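Long-range contacts in type III effector NopAA (PDB 6SDU), which hydrolyses xyloglucan as a glycoside hydrolase family 12 enzyme, and is probably active on cellulose as well: residues Y34-D39 and I50-V55; R57-S62 and N226-N231; K136-H141 and H173-L178; G146-V151 and N163-E168. All coordinates share one frame; numbering follows the deposited sequence.

Contact 1 (Y34-D39 and I50-V55); sequences YSWNND and ISVSGV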
loop_
_atom_site.group_PDB
_atom_site.type_symbol
_atom_site.label_atom_id
_atom_site.label_comp_id
_atom_site.label_asym_id
_atom_site.label_seq_id
_atom_site.Cartn_x
_atom_site.Cartn_y
_atom_site.Cartn_z
ATOM N N TYR A 34 9.790 -2.546 -13.338
ATOM C CA TYR A 34 8.679 -2.882 -12.466
ATOM C C TYR A 34 8.838 -4.337 -12.062
ATOM O O TYR A 34 9.283 -5.167 -12.862
ATOM C CB TYR A 34 7.331 -2.663 -13.163
ATOM C CG TYR A 34 6.959 -1.215 -13.436
ATOM C CD1 TYR A 34 7.484 -0.526 -14.534
ATOM C CD2 TYR A 34 6.056 -0.539 -12.613
ATOM C CE1 TYR A 34 7.130 0.798 -14.793
ATOM C CE2 TYR A 34 5.698 0.783 -12.866
ATOM C CZ TYR A 34 6.241 1.450 -13.955
ATOM O OH TYR A 34 5.891 2.763 -14.197
ATOM N N SER A 35 8.496 -4.649 -10.821
ATOM C CA SER A 35 8.447 -6.038 -10.393
ATOM C C SER A 35 7.114 -6.309 -9.714
ATOM O O SER A 35 6.465 -5.398 -9.183
ATOM C CB SER A 35 9.632 -6.409 -9.482
ATOM O OG SER A 35 9.599 -5.698 -8.265
ATOM N N TRP A 36 6.678 -7.562 -9.801
ATOM C CA TRP A 36 5.422 -8.014 -9.207
ATOM C C TRP A 36 5.717 -9.166 -8.258
ATOM O O TRP A 36 6.486 -10.068 -8.606
ATOM C CB TRP A 36 4.430 -8.443 -10.288
ATOM C CG TRP A 36 3.954 -7.302 -11.182
ATOM C CD1 TRP A 36 2.789 -6.578 -11.054
ATOM C CD2 TRP A 36 4.622 -6.779 -12.340
ATOM N NE1 TRP A 36 2.708 -5.631 -12.055
ATOM C CE2 TRP A 36 3.810 -5.738 -12.861
ATOM C CE3 TRP A 36 5.824 -7.090 -12.993
ATOM C CZ2 TRP A 36 4.173 -4.996 -13.994
ATOM C CZ3 TRP A 36 6.178 -6.366 -14.122
ATOM C CH2 TRP A 36 5.355 -5.322 -14.609
ATOM N N ASN A 37 5.109 -9.137 -7.065
ATOM C CA ASN A 37 5.384 -10.111 -6.010
ATOM C C ASN A 37 4.091 -10.672 -5.428
ATOM O O ASN A 37 3.261 -9.918 -4.912
ATOM C CB ASN A 37 6.224 -9.459 -4.914
ATOM C CG ASN A 37 7.517 -8.890 -5.455
ATOM O OD1 ASN A 37 8.526 -9.598 -5.514
ATOM N ND2 ASN A 37 7.493 -7.617 -5.887
ATOM N N ASN A 38 3.936 -11.999 -5.510
ATOM C CA ASN A 38 2.790 -12.742 -4.955
ATOM C C ASN A 38 3.016 -13.080 -3.480
ATOM O O ASN A 38 3.079 -14.246 -3.089
ATOM C CB ASN A 38 2.549 -14.012 -5.763
ATOM C CG ASN A 38 1.149 -14.545 -5.591
ATOM O OD1 ASN A 38 0.222 -13.778 -5.369
ATOM N ND2 ASN A 38 0.989 -15.862 -5.667
ATOM N N ASP A 39 3.110 -12.043 -2.648
ATOM C CA ASP A 39 3.476 -12.229 -1.239
ATOM C C ASP A 39 2.301 -12.741 -0.411
ATOM O O ASP A 39 1.293 -12.035 -0.276
ATOM C CB ASP A 39 4.001 -10.927 -0.649
ATOM C CG ASP A 39 5.348 -10.553 -1.189
ATOM O OD1 ASP A 39 5.797 -11.197 -2.173
ATOM O OD2 ASP A 39 5.969 -9.629 -0.606
ATOM N N ILE A 50 -1.717 -14.166 -8.936
ATOM C CA ILE A 50 -1.422 -12.872 -9.536
ATOM C C ILE A 50 -1.157 -13.092 -11.023
ATOM O O ILE A 50 -0.566 -14.107 -11.419
ATOM C CB ILE A 50 -0.222 -12.222 -8.810
ATOM C CG1 ILE A 50 -0.018 -10.759 -9.223
ATOM C CG2 ILE A 50 1.036 -13.070 -8.995
ATOM C CD1 ILE A 50 1.031 -10.055 -8.360
ATOM N N SER A 51 -1.674 -12.196 -11.862
ATOM C CA SER A 51 -1.406 -12.233 -13.297
ATOM C C SER A 51 -1.026 -10.835 -13.747
ATOM O O SER A 51 -1.583 -9.848 -13.250
ATOM C CB SER A 51 -2.595 -12.765 -14.122
ATOM O OG SER A 51 -3.639 -11.813 -14.176
ATOM N N VAL A 52 -0.041 -10.755 -14.644
ATOM C CA VAL A 52 0.450 -9.484 -15.169
ATOM C C VAL A 52 0.182 -9.437 -16.662
ATOM O O VAL A 52 0.629 -10.319 -17.410
ATOM C CB VAL A 52 1.942 -9.285 -14.886
ATOM C CG1 VAL A 52 2.380 -7.945 -15.441
ATOM C CG2 VAL A 52 2.202 -9.387 -13.400
ATOM N N SER A 53 -0.533 -8.405 -17.104
ATOM C CA SER A 53 -0.808 -8.285 -18.527
ATOM C C SER A 53 0.186 -7.390 -19.264
ATOM O O SER A 53 0.328 -7.519 -20.484
ATOM C CB SER A 53 -2.225 -7.739 -18.722
ATOM O OG SER A 53 -2.509 -7.631 -20.095
ATOM N N GLY A 54 0.945 -6.578 -18.546
ATOM C CA GLY A 54 1.879 -5.630 -19.131
ATOM C C GLY A 54 2.389 -4.751 -18.011
ATOM O O GLY A 54 1.913 -4.839 -16.871
ATOM N N VAL A 55 3.338 -3.868 -18.349
ATOM C CA VAL A 55 4.046 -3.151 -17.279
ATOM C C VAL A 55 3.104 -2.305 -16.435
ATOM O O VAL A 55 3.331 -2.120 -15.232
ATOM C CB VAL A 55 5.189 -2.278 -17.854
ATOM C CG1 VAL A 55 6.406 -3.117 -18.147
ATOM C CG2 VAL A 55 4.743 -1.560 -19.105
#

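Contact 2 (R57-S62 and N226-N231); sequences RWSVWS and NFNFNN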
loop_
_atom_site.group_PDB
_atom_site.type_symbol
_atom_site.label_atom_id
_atom_site.label_comp_id
_atom_site.label_asym_id
_atom_site.label_seq_id
_atom_site.Cartn_x
_atom_site.Cartn_y
_atom_site.Cartn_z
ATOM N N ARG A 57 -0.455 -2.902 -16.185
ATOM C CA ARG A 57 -1.755 -3.511 -15.887
ATOM C C ARG A 57 -1.584 -4.919 -15.333
ATOM O O ARG A 57 -0.980 -5.777 -15.977
ATOM C CB ARG A 57 -2.642 -3.560 -17.132
ATOM C CG ARG A 57 -3.999 -4.163 -16.884
ATOM C CD ARG A 57 -4.746 -4.350 -18.182
ATOM N NE ARG A 57 -5.265 -3.082 -18.679
ATOM C CZ ARG A 57 -6.543 -2.727 -18.609
ATOM N NH1 ARG A 57 -7.427 -3.560 -18.066
ATOM N NH2 ARG A 57 -6.936 -1.546 -19.081
ATOM N N TRP A 58 -2.191 -5.165 -14.169
ATOM C CA TRP A 58 -2.086 -6.435 -13.473
ATOM C C TRP A 58 -3.337 -6.681 -12.638
ATOM O O TRP A 58 -4.226 -5.825 -12.524
ATOM C CB TRP A 58 -0.817 -6.504 -12.612
ATOM C CG TRP A 58 -0.725 -5.577 -11.458
ATOM C CD1 TRP A 58 -0.380 -4.240 -11.491
ATOM C CD2 TRP A 58 -0.873 -5.916 -10.071
ATOM N NE1 TRP A 58 -0.349 -3.733 -10.207
ATOM C CE2 TRP A 58 -0.648 -4.734 -9.319
ATOM C CE3 TRP A 58 -1.164 -7.103 -9.392
ATOM C CZ2 TRP A 58 -0.705 -4.711 -7.918
ATOM C CZ3 TRP A 58 -1.260 -7.071 -8.004
ATOM C CH2 TRP A 58 -1.021 -5.884 -7.280
ATOM N N SER A 59 -3.429 -7.906 -12.124
ATOM C CA SER A 59 -4.584 -8.346 -11.368
ATOM C C SER A 59 -4.146 -9.411 -10.365
ATOM O O SER A 59 -3.100 -10.051 -10.534
ATOM C CB SER A 59 -5.657 -8.863 -12.352
ATOM O OG SER A 59 -6.547 -9.755 -11.734
ATOM N N VAL A 60 -4.948 -9.577 -9.308
ATOM C CA VAL A 60 -4.756 -10.632 -8.316
ATOM C C VAL A 60 -6.116 -11.090 -7.781
ATOM O O VAL A 60 -7.013 -10.270 -7.533
ATOM C CB VAL A 60 -3.835 -10.172 -7.170
ATOM C CG1 VAL A 60 -4.416 -8.939 -6.487
ATOM C CG2 VAL A 60 -3.647 -11.313 -6.185
ATOM N N TRP A 61 -6.287 -12.408 -7.653
ATOM C CA TRP A 61 -7.440 -13.022 -6.991
ATOM C C TRP A 61 -6.978 -13.773 -5.758
ATOM O O TRP A 61 -5.957 -14.458 -5.806
ATOM C CB TRP A 61 -8.168 -13.978 -7.910
ATOM C CG TRP A 61 -9.238 -14.803 -7.263
ATOM C CD1 TRP A 61 -10.609 -14.513 -7.193
ATOM C CD2 TRP A 61 -9.080 -16.095 -6.646
ATOM N NE1 TRP A 61 -11.274 -15.541 -6.560
ATOM C CE2 TRP A 61 -10.379 -16.530 -6.233
ATOM C CE3 TRP A 61 -7.985 -16.928 -6.412
ATOM C CZ2 TRP A 61 -10.592 -17.743 -5.560
ATOM C CZ3 TRP A 61 -8.207 -18.159 -5.752
ATOM C CH2 TRP A 61 -9.508 -18.550 -5.345
ATOM N N SER A 62 -7.700 -13.631 -4.650
ATOM C CA SER A 62 -7.256 -14.240 -3.404
ATOM C C SER A 62 -8.458 -14.677 -2.591
ATOM O O SER A 62 -9.449 -13.959 -2.525
ATOM C CB SER A 62 -6.373 -13.249 -2.599
ATOM O OG SER A 62 -5.701 -13.864 -1.509
ATOM N N ASN A 226 -11.568 -10.541 -6.192
ATOM C CA ASN A 226 -10.729 -10.153 -7.311
ATOM C C ASN A 226 -10.395 -8.670 -7.227
ATOM O O ASN A 226 -11.264 -7.853 -6.909
ATOM C CB ASN A 226 -11.449 -10.463 -8.626
ATOM C CG ASN A 226 -10.523 -10.395 -9.819
ATOM O OD1 ASN A 226 -9.572 -11.171 -9.910
ATOM N ND2 ASN A 226 -10.807 -9.505 -10.755
ATOM N N PHE A 227 -9.134 -8.330 -7.525
ATOM C CA PHE A 227 -8.666 -6.943 -7.566
ATOM C C PHE A 227 -7.966 -6.710 -8.893
ATOM O O PHE A 227 -7.010 -7.415 -9.212
ATOM C CB PHE A 227 -7.701 -6.638 -6.410
ATOM C CG PHE A 227 -8.296 -6.833 -5.037
ATOM C CD1 PHE A 227 -8.376 -8.101 -4.481
ATOM C CD2 PHE A 227 -8.751 -5.746 -4.294
ATOM C CE1 PHE A 227 -8.903 -8.284 -3.211
ATOM C CE2 PHE A 227 -9.285 -5.925 -3.032
ATOM C CZ PHE A 227 -9.380 -7.198 -2.498
ATOM N N ASN A 228 -8.451 -5.751 -9.680
ATOM C CA ASN A 228 -7.845 -5.414 -10.959
ATOM C C ASN A 228 -7.163 -4.054 -10.874
ATOM O O ASN A 228 -7.789 -3.058 -10.484
ATOM C CB ASN A 228 -8.876 -5.379 -12.094
ATOM C CG ASN A 228 -9.507 -6.726 -12.358
ATOM O OD1 ASN A 228 -8.813 -7.694 -12.653
ATOM N ND2 ASN A 228 -10.834 -6.789 -12.287
ATOM N N PHE A 229 -5.909 -3.996 -11.297
ATOM C CA PHE A 229 -5.185 -2.734 -11.331
ATOM C C PHE A 229 -5.032 -2.475 -12.822
ATOM O O PHE A 229 -4.101 -2.970 -13.464
ATOM C CB PHE A 229 -3.867 -2.831 -10.554
ATOM C CG PHE A 229 -4.066 -3.168 -9.089
ATOM C CD1 PHE A 229 -4.297 -2.170 -8.155
ATOM C CD2 PHE A 229 -4.066 -4.483 -8.655
ATOM C CE1 PHE A 229 -4.496 -2.480 -6.804
ATOM C CE2 PHE A 229 -4.285 -4.804 -7.301
ATOM C CZ PHE A 229 -4.507 -3.807 -6.382
ATOM N N ASN A 230 -5.929 -1.643 -13.357
ATOM C CA ASN A 230 -5.974 -1.440 -14.800
ATOM C C ASN A 230 -4.867 -0.520 -15.249
ATOM O O ASN A 230 -4.362 -0.655 -16.371
ATOM C CB ASN A 230 -7.304 -0.823 -15.227
ATOM C CG ASN A 230 -8.473 -1.677 -14.874
ATOM O OD1 ASN A 230 -8.445 -2.895 -15.074
ATOM N ND2 ASN A 230 -9.534 -1.051 -14.369
ATOM N N ASN A 231 -4.462 0.397 -14.383
ATOM C CA ASN A 231 -3.271 1.154 -14.672
ATOM C C ASN A 231 -2.522 1.401 -13.377
ATOM O O ASN A 231 -3.138 1.596 -12.325
ATOM C CB ASN A 231 -3.597 2.471 -15.369
ATOM C CG ASN A 231 -2.356 3.250 -15.676
ATOM O OD1 ASN A 231 -1.501 2.779 -16.419
ATOM N ND2 ASN A 231 -2.218 4.423 -15.069
HETATM O O HOH W 1 -6.393 -5.379 -14.827
#

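Contact 3 (K136-H141 and H173-L178); sequences KPISYH and HKVISL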
loop_
_atom_site.group_PDB
_atom_site.type_symbol
_atom_site.label_atom_id
_atom_site.label_comp_id
_atom_site.label_asym_id
_atom_site.label_seq_id
_atom_site.Cartn_x
_atom_site.Cartn_y
_atom_site.Cartn_z
ATOM N N LYS A 136 -7.431 -1.852 10.359
ATOM C CA LYS A 136 -6.982 -0.637 11.035
ATOM C C LYS A 136 -5.524 -0.359 10.706
ATOM O O LYS A 136 -4.745 -1.290 10.466
ATOM C CB LYS A 136 -7.157 -0.739 12.564
ATOM C CG LYS A 136 -8.593 -0.958 13.024
ATOM C CD LYS A 136 -8.653 -1.338 14.494
ATOM C CE LYS A 136 -10.103 -1.643 14.954
ATOM N NZ LYS A 136 -10.641 -2.973 14.526
ATOM N N PRO A 137 -5.121 0.903 10.660
ATOM C CA PRO A 137 -3.711 1.189 10.402
ATOM C C PRO A 137 -2.849 0.826 11.597
ATOM O O PRO A 137 -3.295 0.823 12.748
ATOM C CB PRO A 137 -3.689 2.701 10.142
ATOM C CG PRO A 137 -4.918 3.234 10.861
ATOM C CD PRO A 137 -5.939 2.129 10.784
ATOM N N ILE A 138 -1.569 0.574 11.300
ATOM C CA ILE A 138 -0.580 0.345 12.349
ATOM C C ILE A 138 -0.522 1.583 13.224
ATOM O O ILE A 138 -0.501 2.714 12.719
ATOM C CB ILE A 138 0.793 0.060 11.728
ATOM C CG1 ILE A 138 0.860 -1.353 11.150
ATOM C CG2 ILE A 138 1.906 0.290 12.745
ATOM C CD1 ILE A 138 2.018 -1.505 10.193
ATOM N N SER A 139 -0.593 1.380 14.540
ATOM C CA SER A 139 -0.701 2.494 15.467
ATOM C C SER A 139 -0.183 2.084 16.840
ATOM O O SER A 139 -0.400 0.951 17.284
ATOM C CB SER A 139 -2.157 2.997 15.558
ATOM O OG SER A 139 -2.256 4.101 16.446
ATOM N N TYR A 140 0.451 3.053 17.531
ATOM C CA TYR A 140 0.854 2.854 18.923
ATOM C C TYR A 140 -0.346 2.823 19.848
ATOM O O TYR A 140 -0.358 2.065 20.827
ATOM C CB TYR A 140 1.763 3.993 19.399
ATOM C CG TYR A 140 3.172 3.963 18.874
ATOM C CD1 TYR A 140 3.981 2.860 19.084
ATOM C CD2 TYR A 140 3.699 5.059 18.224
ATOM C CE1 TYR A 140 5.274 2.829 18.598
ATOM C CE2 TYR A 140 5.007 5.054 17.753
ATOM C CZ TYR A 140 5.788 3.936 17.942
ATOM O OH TYR A 140 7.080 3.912 17.451
ATOM N N HIS A 141 -1.340 3.682 19.578
ATOM C CA HIS A 141 -2.449 3.957 20.479
ATOM C C HIS A 141 -3.803 3.689 19.837
ATOM O O HIS A 141 -4.005 3.971 18.649
ATOM C CB HIS A 141 -2.371 5.406 20.948
ATOM C CG HIS A 141 -1.064 5.737 21.575
ATOM N ND1 HIS A 141 -0.645 5.146 22.745
ATOM C CD2 HIS A 141 -0.071 6.574 21.195
ATOM C CE1 HIS A 141 0.554 5.607 23.065
ATOM N NE2 HIS A 141 0.925 6.475 22.142
ATOM N N HIS A 173 10.840 -0.738 13.076
ATOM C CA HIS A 173 10.869 0.287 12.048
ATOM C C HIS A 173 9.586 1.126 12.101
ATOM O O HIS A 173 8.508 0.619 12.428
ATOM C CB HIS A 173 11.100 -0.361 10.671
ATOM C CG HIS A 173 9.846 -0.786 9.973
ATOM N ND1 HIS A 173 9.286 -2.035 10.135
ATOM C CD2 HIS A 173 9.044 -0.126 9.103
ATOM C CE1 HIS A 173 8.192 -2.123 9.394
ATOM N NE2 HIS A 173 8.029 -0.980 8.754
ATOM N N LYS A 174 9.735 2.427 11.845
ATOM C CA LYS A 174 8.635 3.388 11.894
ATOM C C LYS A 174 7.646 3.212 10.737
ATOM O O LYS A 174 8.036 3.150 9.568
ATOM C CB LYS A 174 9.201 4.806 11.853
ATOM C CG LYS A 174 8.161 5.885 12.045
ATOM C CD LYS A 174 7.603 5.810 13.458
ATOM C CE LYS A 174 8.522 6.496 14.442
ATOM N NZ LYS A 174 8.095 6.216 15.839
ATOM N N VAL A 175 6.350 3.250 11.047
ATOM C CA VAL A 175 5.309 3.184 10.017
ATOM C C VAL A 175 4.415 4.416 10.131
ATOM O O VAL A 175 3.769 4.629 11.164
ATOM C CB VAL A 175 4.459 1.905 10.136
ATOM C CG1 VAL A 175 3.475 1.780 8.943
ATOM C CG2 VAL A 175 5.332 0.695 10.246
ATOM N N ILE A 176 4.364 5.210 9.067
ATOM C CA ILE A 176 3.471 6.360 8.962
ATOM C C ILE A 176 2.438 6.003 7.894
ATOM O O ILE A 176 2.805 5.721 6.743
ATOM C CB ILE A 176 4.235 7.644 8.585
ATOM C CG1 ILE A 176 5.424 7.898 9.515
ATOM C CG2 ILE A 176 3.310 8.854 8.619
ATOM C CD1 ILE A 176 5.005 8.303 10.906
ATOM N N SER A 177 1.154 6.004 8.264
ATOM C CA SER A 177 0.071 5.616 7.360
ATOM C C SER A 177 -0.887 6.776 7.123
ATOM O O SER A 177 -1.359 7.400 8.079
ATOM C CB SER A 177 -0.714 4.435 7.922
ATOM O OG SER A 177 0.143 3.366 8.237
ATOM N N LEU A 178 -1.197 7.045 5.862
ATOM C CA LEU A 178 -2.178 8.059 5.498
ATOM C C LEU A 178 -3.393 7.353 4.903
ATOM O O LEU A 178 -3.260 6.621 3.918
ATOM C CB LEU A 178 -1.595 9.068 4.508
ATOM C CG LEU A 178 -0.676 10.120 5.141
ATOM C CD1 LEU A 178 0.629 9.520 5.589
ATOM C CD2 LEU A 178 -0.429 11.275 4.152
HETATM O O HOH W 2 -0.701 0.695 8.334
HETATM O O HOH W 3 0.837 3.816 10.708
#

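Contact 4 (G146-V151 and N163-E168); sequences GAAIPV and NVFEGE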
loop_
_atom_site.group_PDB
_atom_site.type_symbol
_atom_site.label_atom_id
_atom_site.label_comp_id
_atom_site.label_asym_id
_atom_site.label_seq_id
_atom_site.Cartn_x
_atom_site.Cartn_y
_atom_site.Cartn_z
ATOM N N GLY A 146 -11.559 0.568 20.232
ATOM C CA GLY A 146 -10.578 -0.123 19.431
ATOM C C GLY A 146 -10.157 0.557 18.151
ATOM O O GLY A 146 -9.287 0.021 17.459
ATOM N N ALA A 147 -10.601 1.783 17.899
ATOM C CA ALA A 147 -10.168 2.488 16.700
ATOM C C ALA A 147 -8.760 3.035 16.920
ATOM O O ALA A 147 -8.438 3.506 18.007
ATOM C CB ALA A 147 -11.120 3.655 16.394
ATOM N N ALA A 148 -7.911 2.950 15.893
ATOM C CA ALA A 148 -6.588 3.564 15.988
ATOM C C ALA A 148 -6.764 5.071 16.125
ATOM O O ALA A 148 -7.702 5.642 15.569
ATOM C CB ALA A 148 -5.736 3.244 14.757
ATOM N N ILE A 149 -5.895 5.706 16.903
ATOM C CA ILE A 149 -5.988 7.150 17.154
ATOM C C ILE A 149 -5.099 7.884 16.167
ATOM O O ILE A 149 -3.869 7.713 16.196
ATOM C CB ILE A 149 -5.593 7.510 18.590
ATOM C CG1 ILE A 149 -6.507 6.797 19.594
ATOM C CG2 ILE A 149 -5.634 9.056 18.753
ATOM C CD1 ILE A 149 -5.995 6.838 21.026
ATOM N N PRO A 150 -5.661 8.750 15.316
ATOM C CA PRO A 150 -4.839 9.525 14.376
ATOM C C PRO A 150 -3.950 10.517 15.110
ATOM O O PRO A 150 -4.326 11.078 16.142
ATOM C CB PRO A 150 -5.872 10.285 13.524
ATOM C CG PRO A 150 -7.210 9.739 13.881
ATOM C CD PRO A 150 -7.105 9.022 15.193
ATOM N N VAL A 151 -2.760 10.728 14.561
ATOM C CA VAL A 151 -1.869 11.756 15.093
ATOM C C VAL A 151 -2.133 13.117 14.441
ATOM O O VAL A 151 -1.853 14.149 15.050
ATOM C CB VAL A 151 -0.396 11.331 14.958
ATOM C CG1 VAL A 151 -0.155 10.072 15.788
ATOM C CG2 VAL A 151 -0.029 11.094 13.507
ATOM N N ASN A 163 -6.023 11.242 6.792
ATOM C CA ASN A 163 -5.810 11.081 8.227
ATOM C C ASN A 163 -4.502 10.318 8.420
ATOM O O ASN A 163 -4.247 9.342 7.700
ATOM C CB ASN A 163 -6.965 10.326 8.884
ATOM C CG ASN A 163 -8.193 11.189 9.068
ATOM O OD1 ASN A 163 -8.092 12.418 9.121
ATOM N ND2 ASN A 163 -9.367 10.551 9.167
ATOM N N VAL A 164 -3.649 10.806 9.335
ATOM C CA VAL A 164 -2.291 10.304 9.525
ATOM C C VAL A 164 -2.199 9.503 10.816
ATOM O O VAL A 164 -2.672 9.944 11.873
ATOM C CB VAL A 164 -1.277 11.461 9.511
ATOM C CG1 VAL A 164 0.167 10.932 9.615
ATOM C CG2 VAL A 164 -1.461 12.243 8.233
ATOM N N PHE A 165 -1.561 8.330 10.731
ATOM C CA PHE A 165 -1.397 7.426 11.856
ATOM C C PHE A 165 0.076 7.078 12.030
ATOM O O PHE A 165 0.841 7.060 11.056
ATOM C CB PHE A 165 -2.209 6.158 11.651
ATOM C CG PHE A 165 -3.663 6.397 11.545
ATOM C CD1 PHE A 165 -4.227 6.790 10.344
ATOM C CD2 PHE A 165 -4.484 6.229 12.662
ATOM C CE1 PHE A 165 -5.595 7.025 10.254
ATOM C CE2 PHE A 165 -5.847 6.452 12.581
ATOM C CZ PHE A 165 -6.409 6.845 11.377
ATOM N N GLU A 166 0.469 6.795 13.279
ATOM C CA GLU A 166 1.856 6.485 13.597
ATOM C C GLU A 166 1.977 5.214 14.429
ATOM O O GLU A 166 1.292 5.061 15.444
ATOM C CB GLU A 166 2.531 7.628 14.349
ATOM C CG GLU A 166 4.020 7.365 14.620
ATOM C CD GLU A 166 4.645 8.363 15.605
ATOM O OE1 GLU A 166 5.857 8.237 15.884
ATOM O OE2 GLU A 166 3.924 9.259 16.100
ATOM N N GLY A 167 2.895 4.343 14.022
ATOM C CA GLY A 167 3.127 3.092 14.698
ATOM C C GLY A 167 4.514 2.559 14.400
ATOM O O GLY A 167 5.348 3.236 13.799
ATOM N N GLU A 168 4.756 1.353 14.893
ATOM C CA GLU A 168 6.012 0.638 14.765
ATOM C C GLU A 168 5.770 -0.779 14.260
ATOM O O GLU A 168 4.839 -1.436 14.716
ATOM C CB GLU A 168 6.698 0.563 16.135
ATOM C CG GLU A 168 8.120 0.200 16.067
ATOM C CD GLU A 168 8.832 0.586 17.341
ATOM O OE1 GLU A 168 8.715 1.775 17.736
ATOM O OE2 GLU A 168 9.486 -0.306 17.937
HETATM O O HOH W 4 -1.924 6.487 14.928
#

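Contact 1 (Y34-D39 and I50-V55)
Trp36 and Val52 form the centre of a face-to-face packing between the two sheets of the beta-sandwich that family 12 glycoside hydrolases share. Strands 34-39 and 50-54 run nearly antiparallel, at 165°, with their axes 8.1 Å apart, and no hydrogen bond joins them. Both methyls of Val52 lie under one face of the indole. CG1 is anti to the backbone N (chi1 -179°), which sets CG2 beside the N and against the pyrrole part, 3.6 Å from the centroid of the five-membered ring in a CH-pi contact. CG1 sits under the benzo part, 3.7 Å from Trp36 CE2. The far rim of the same indole meets backbone: Val55 O lies near the ring plane, 3.2 Å from Trp36 CZ2. That carbonyl oxygen also stands over a face of Tyr34, displaced toward the ring's rim and 4.1 Å from CG. At the other end Ile50 CG2 touches Asn38 CB at 3.7 Å as the two side chains pass in opposite directions, while the Asn38 amide is hydrogen-bonded to Gln48 and to the carbonyl of Ala24. Strand 34-39 is flanked in its own sheet by strands 28-31 and 72-83. Strand 50-54 lies between 20-22 and 57-62, and Trp20 and Trp58 both reach the buried indole, Trp58 edge-to-face.

Contact 2 (R57-S62 and N226-N231)
Trp58 holds CG between its backbone N and carbonyl carbon (chi1 66°), whereas Phe229 turns CG beside the N and anti to the carbonyl carbon (chi1 -61°); these different rotations, on side chains that leave the same face of the sheet, lay one ring over the other. The result is an offset stack with the phenyl 4.2 Å from the indole six-membered ring, centroid to centroid, and the planes 17° apart. Phe229 CB covers the five-membered ring in a CH-pi contact, 3.6 Å from Trp58 NE1, a buried nitrogen without a polar partner in the model. Val60 CG1 reaches the edge of the same phenyl, 4.2 Å from Phe229 CE2. The strands are antiparallel neighbours in one sheet of the sandwich: Trp58 with Phe229 and Val60 with Phe227 are hydrogen-bonded pairs, and their four side chains face the interior, where Phe227 meets Trp104 edge-to-face. Ser59 and Asn228, a non-hydrogen-bonded pair, point to the other face, with Ser59 OG 3.2 Å from Asn228 OD1 in a hydrogen bond that is weak at best. Near the end of the pairing a water donates to Trp58 O and to Asn230 OD1, each at 3.2 Å. Arg57 crosses Asn230 so that one guanidinium face rides over CB. Although Arg57 NH1 comes within 3.2 Å of Asn230 OD1, the angle is too poor for a hydrogen bond.

Contact 3 (K136-H141 and H173-L178)
Pro137 and Ile138 face strand 174-178 from an irregular loop whose touching part runs 139° from the strand direction, with CA of Pro137 6.6 Å from CA of Ser177, too far for direct backbone pairing. Ile138 crosses Val175 at about a right angle and presses CD1 against CG1 at 3.8 Å. Beside this apolar touch two waters bridge the gap between loop and strand. One accepts from Ile138 N and lies 2.8 Å from Ser177 OG; the other sits 2.7 Å from Ile138 O, close also to Val175 O and Ser177 OG, with more acceptors around it than it has protons. Farther along, Lys174 curls at chi2 and chi3 (67° and 81°), which brings NZ to the ring edge of Tyr140, where it donates to OH at 3.0 Å. The ammonium also makes a salt bridge with Glu166, and Tyr140 OH is hydrogen-bonded to Glu168. Lys136, Pro137 and Ile138 touch the bound glucose unit, so the strand backs a loop of the sugar pocket. The salt bridge, with Glu168 a little farther off behind the phenol, would tend to keep Lys174 charged; because OH accepts from Lys174, its own proton is probably directed at the Glu168 carboxylate.

Contact 4 (G146-V151 and N163-E168)
Phe165 forms the close-packed side of this contact, its ring pressed against the extended piece of loop from Ala148 to Pro150. Pro150 CB stands over one face, off-centre toward the rim, and CG lies 3.8 Å from Phe165 CE2. From the edge, near the ring plane, Ala148 O approaches the same CE2 at 3.6 Å, while Ala148 CB adds a methyl 3.9 Å from CD2. The loop crosses strand 160-168, a member of the larger sheet of the sandwich, close to perpendicular just before strand 152-153, and one direct backbone bond fastens it: Val151 N donates to Val164 O at 2.8 Å, bent to 144° at the hydrogen. The side toward solvent, where Ile149 and Val151 are exposed, is looser: a water bridges the backbones, donating to Ile149 O at 2.6 Å and accepting from Glu166 N. Val151 itself is not loosely held, CG2 packing 3.9 Å from Val164 CG1 and CG1 resting 3.9 Å from Glu166 CB on the extended side chain whose carboxylate Lys174 engages.

How the contacts relate
From the N terminus, contact 1 closes first: a short excursion after strand 34-40 carries the chain from one sheet of the sandwich to the other. Strand 57-62 follows directly, next to 48-54, and opens contact 2, which closes only when strand 225-236 returns some 160 residues later. Contacts 3 and 4 both fall within that long span, contact 4 inside the loop of contact 3, and no two contacts interlock. Contacts 1 and 2 touch on one side of the molecule. Across the chain's centre, contacts 3 and 4 pin one long loop to neighbouring strands 174-180 and 160-168, in the sheet that also holds strand 34-40.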